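Iron-containing alcohol dehydrogenase (Ralstonia eutropha, PDB 3JZD) probably reduces maleylacetate to 3-oxoadipate with NADH or NADPH in the breakdown of aromatic compounds, working as a homodimer that binds NAD. Local coordinates at residues 24-32 with 54-62. Sequence-based numbering, arbitrary orientation.
Sequences SSQVAAEVE and IADLLGPLS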
loop_
_atom_site.group_PDB
_atom_site.type_symbol
_atom_site.label_atom_id
_atom_site.label_comp_id
_atom_site.label_asym_id
_atom_site.label_seq_id
_atom_site.Cartn_x
_atom_site.Cartn_y
_atom_site.Cartn_z
ATOM N N SER A 24 16.880 -11.027 -9.523
ATOM C CA SER A 24 17.534 -12.022 -8.676
ATOM C C SER A 24 19.040 -11.859 -8.678
ATOM O O SER A 24 19.720 -12.315 -7.729
ATOM C CB SER A 24 17.139 -13.435 -9.051
ATOM O OG SER A 24 17.591 -13.728 -10.334
ATOM N N SER A 25 19.585 -11.190 -9.694
ATOM C CA SER A 25 21.027 -10.892 -9.705
ATOM C C SER A 25 21.490 -9.950 -8.600
ATOM O O SER A 25 22.666 -9.757 -8.430
ATOM C CB SER A 25 21.482 -10.292 -11.035
ATOM O OG SER A 25 21.015 -8.968 -11.169
ATOM N N GLN A 26 20.579 -9.347 -7.856
ATOM C CA GLN A 26 20.945 -8.415 -6.814
ATOM C C GLN A 26 20.820 -9.079 -5.474
ATOM O O GLN A 26 20.835 -8.407 -4.465
ATOM C CB GLN A 26 20.019 -7.184 -6.860
ATOM C CG GLN A 26 20.049 -6.480 -8.192
ATOM C CD GLN A 26 18.997 -5.379 -8.316
ATOM O OE1 GLN A 26 18.414 -4.916 -7.321
ATOM N NE2 GLN A 26 18.754 -4.952 -9.553
ATOM N N VAL A 27 20.717 -10.402 -5.450
ATOM C CA VAL A 27 20.525 -11.110 -4.197
ATOM C C VAL A 27 21.614 -10.850 -3.151
ATOM O O VAL A 27 21.297 -10.670 -1.972
ATOM C CB VAL A 27 20.284 -12.657 -4.404
ATOM C CG1 VAL A 27 21.489 -13.406 -5.061
ATOM C CG2 VAL A 27 19.884 -13.316 -3.068
ATOM N N ALA A 28 22.881 -10.816 -3.557
ATOM C CA ALA A 28 23.989 -10.606 -2.604
ATOM C C ALA A 28 23.857 -9.243 -1.957
ATOM O O ALA A 28 24.082 -9.119 -0.759
ATOM C CB ALA A 28 25.357 -10.708 -3.276
ATOM N N ALA A 29 23.531 -8.227 -2.767
ATOM C CA ALA A 29 23.343 -6.844 -2.285
ATOM C C ALA A 29 22.213 -6.803 -1.227
ATOM O O ALA A 29 22.323 -6.085 -0.254
ATOM C CB ALA A 29 23.036 -5.846 -3.449
ATOM N N GLU A 30 21.159 -7.604 -1.415
ATOM C CA GLU A 30 20.036 -7.630 -0.448
ATOM C C GLU A 30 20.360 -8.319 0.868
ATOM O O GLU A 30 19.923 -7.891 1.945
ATOM C CB GLU A 30 18.790 -8.220 -1.111
ATOM C CG GLU A 30 18.270 -7.325 -2.216
ATOM C CD GLU A 30 17.903 -5.905 -1.708
ATOM O OE1 GLU A 30 17.453 -5.754 -0.551
ATOM O OE2 GLU A 30 18.047 -4.959 -2.481
ATOM N N VAL A 31 21.126 -9.391 0.791
ATOM C CA VAL A 31 21.645 -10.053 1.995
ATOM C C VAL A 31 22.597 -9.096 2.755
ATOM O O VAL A 31 22.484 -8.956 3.987
ATOM C CB VAL A 31 22.332 -11.397 1.618
ATOM C CG1 VAL A 31 23.157 -11.970 2.763
ATOM C CG2 VAL A 31 21.240 -12.425 1.160
ATOM N N GLU A 32 23.508 -8.436 2.023
ATOM C CA GLU A 32 24.471 -7.494 2.623
ATOM C C GLU A 32 23.710 -6.368 3.305
ATOM O O GLU A 32 24.085 -5.943 4.361
ATOM C CB GLU A 32 25.451 -6.909 1.567
ATOM C CG GLU A 32 26.496 -7.911 0.985
ATOM C CD GLU A 32 27.214 -7.460 -0.323
ATOM O OE1 GLU A 32 26.696 -6.643 -1.134
ATOM O OE2 GLU A 32 28.319 -7.982 -0.552
ATOM N N ILE A 54 21.493 -18.910 -7.392
ATOM C CA ILE A 54 21.432 -17.984 -6.249
ATOM C C ILE A 54 22.682 -18.176 -5.365
ATOM O O ILE A 54 23.387 -17.204 -5.058
ATOM C CB ILE A 54 20.147 -18.178 -5.420
ATOM C CG1 ILE A 54 18.949 -17.808 -6.282
ATOM C CG2 ILE A 54 20.130 -17.334 -4.109
ATOM C CD1 ILE A 54 19.045 -16.436 -6.867
ATOM N N ALA A 55 22.994 -19.425 -5.017
ATOM C CA ALA A 55 24.182 -19.687 -4.181
ATOM C C ALA A 55 25.444 -19.156 -4.862
ATOM O O ALA A 55 26.297 -18.553 -4.216
ATOM C CB ALA A 55 24.319 -21.133 -3.841
ATOM N N ASP A 56 25.543 -19.315 -6.172
ATOM C CA ASP A 56 26.689 -18.764 -6.857
ATOM C C ASP A 56 26.699 -17.232 -6.836
ATOM O O ASP A 56 27.757 -16.651 -6.719
ATOM C CB ASP A 56 26.777 -19.268 -8.280
ATOM C CG ASP A 56 27.199 -20.746 -8.344
ATOM O OD1 ASP A 56 27.686 -21.297 -7.326
ATOM O OD2 ASP A 56 27.032 -21.355 -9.413
ATOM N N LEU A 57 25.540 -16.589 -6.981
ATOM C CA LEU A 57 25.490 -15.146 -6.900
ATOM C C LEU A 57 25.953 -14.657 -5.506
ATOM O O LEU A 57 26.630 -13.650 -5.405
ATOM C CB LEU A 57 24.096 -14.611 -7.243
ATOM C CG LEU A 57 23.796 -14.625 -8.745
ATOM C CD1 LEU A 57 22.305 -14.626 -9.070
ATOM C CD2 LEU A 57 24.466 -13.457 -9.379
ATOM N N LEU A 58 25.614 -15.377 -4.457
ATOM C CA LEU A 58 25.993 -14.978 -3.100
ATOM C C LEU A 58 27.494 -15.089 -2.848
ATOM O O LEU A 58 28.039 -14.371 -2.000
ATOM C CB LEU A 58 25.262 -15.825 -2.065
ATOM C CG LEU A 58 23.780 -15.527 -1.960
ATOM C CD1 LEU A 58 23.105 -16.572 -1.073
ATOM C CD2 LEU A 58 23.566 -14.114 -1.424
ATOM N N GLY A 59 28.135 -16.001 -3.586
ATOM C CA GLY A 59 29.550 -16.207 -3.510
ATOM C C GLY A 59 29.904 -16.568 -2.089
ATOM O O GLY A 59 29.280 -17.464 -1.540
ATOM N N PRO A 60 30.822 -15.807 -1.464
ATOM C CA PRO A 60 31.255 -16.131 -0.121
ATOM C C PRO A 60 30.199 -15.862 0.941
ATOM O O PRO A 60 30.409 -16.262 2.074
ATOM C CB PRO A 60 32.482 -15.234 0.068
ATOM C CG PRO A 60 32.163 -14.063 -0.737
ATOM C CD PRO A 60 31.514 -14.609 -1.964
ATOM N N LEU A 61 29.093 -15.205 0.590
ATOM C CA LEU A 61 27.998 -15.015 1.518
ATOM C C LEU A 61 27.155 -16.281 1.632
ATOM O O LEU A 61 26.338 -16.367 2.507
ATOM C CB LEU A 61 27.076 -13.883 1.079
ATOM C CG LEU A 61 27.604 -12.464 1.074
ATOM C CD1 LEU A 61 26.703 -11.626 0.245
ATOM C CD2 LEU A 61 27.719 -11.935 2.534
ATOM N N SER A 62 27.344 -17.249 0.738
ATOM C CA SER A 62 26.568 -18.472 0.727
ATOM C C SER A 62 26.918 -19.445 1.860
ATOM O O SER A 62 28.050 -19.760 2.059
ATOM C CB SER A 62 26.803 -19.214 -0.591
ATOM O OG SER A 62 26.084 -20.438 -0.601
#
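Ala28 and Leu58 show how a small side chain lets two backbones approach locally: their CA atoms lie 4.8 Å apart, where segments 27-32 and 54-58, the latter the C-terminal end of helix 48-58, cross at -63°. Over this low spot the Leu58 methyl CD2 settles against Ala28 CA at 3.7 Å, with Val27 CG2 and Val31 CG2, one turn apart, also touching it. The Ala28 methyl in turn faces the carbonyl oxygen of Leu57. Val27 is the forked bump of the first helix. With chi1 at 63°, CG2 stands anti to the backbone N and meets Leu58 CD2 and Ile54 CG2, while CG1 presses on Leu57 CB at 3.6 Å. Leu57 CD1 reaches the 3-10 turn at 24-25, 3.7 Å from Ser24 O. Beyond Gly59, whose positive phi ends the helix, Leu61 CD1 enters a notch formed by Ala28 CB, Ala28 O and Glu32 CG, the last at 3.8 Å. The segments meet by van der Waals packing, mostly of methyls, some against carbonyl oxygens, without hydrogen bonds. Both helices flank the parallel sheet of the nucleotide-binding domain: Val31, Ile54 and Leu58 also rest on strand 39-42, and Val27, Val31 and Ile54 on strand 92-97.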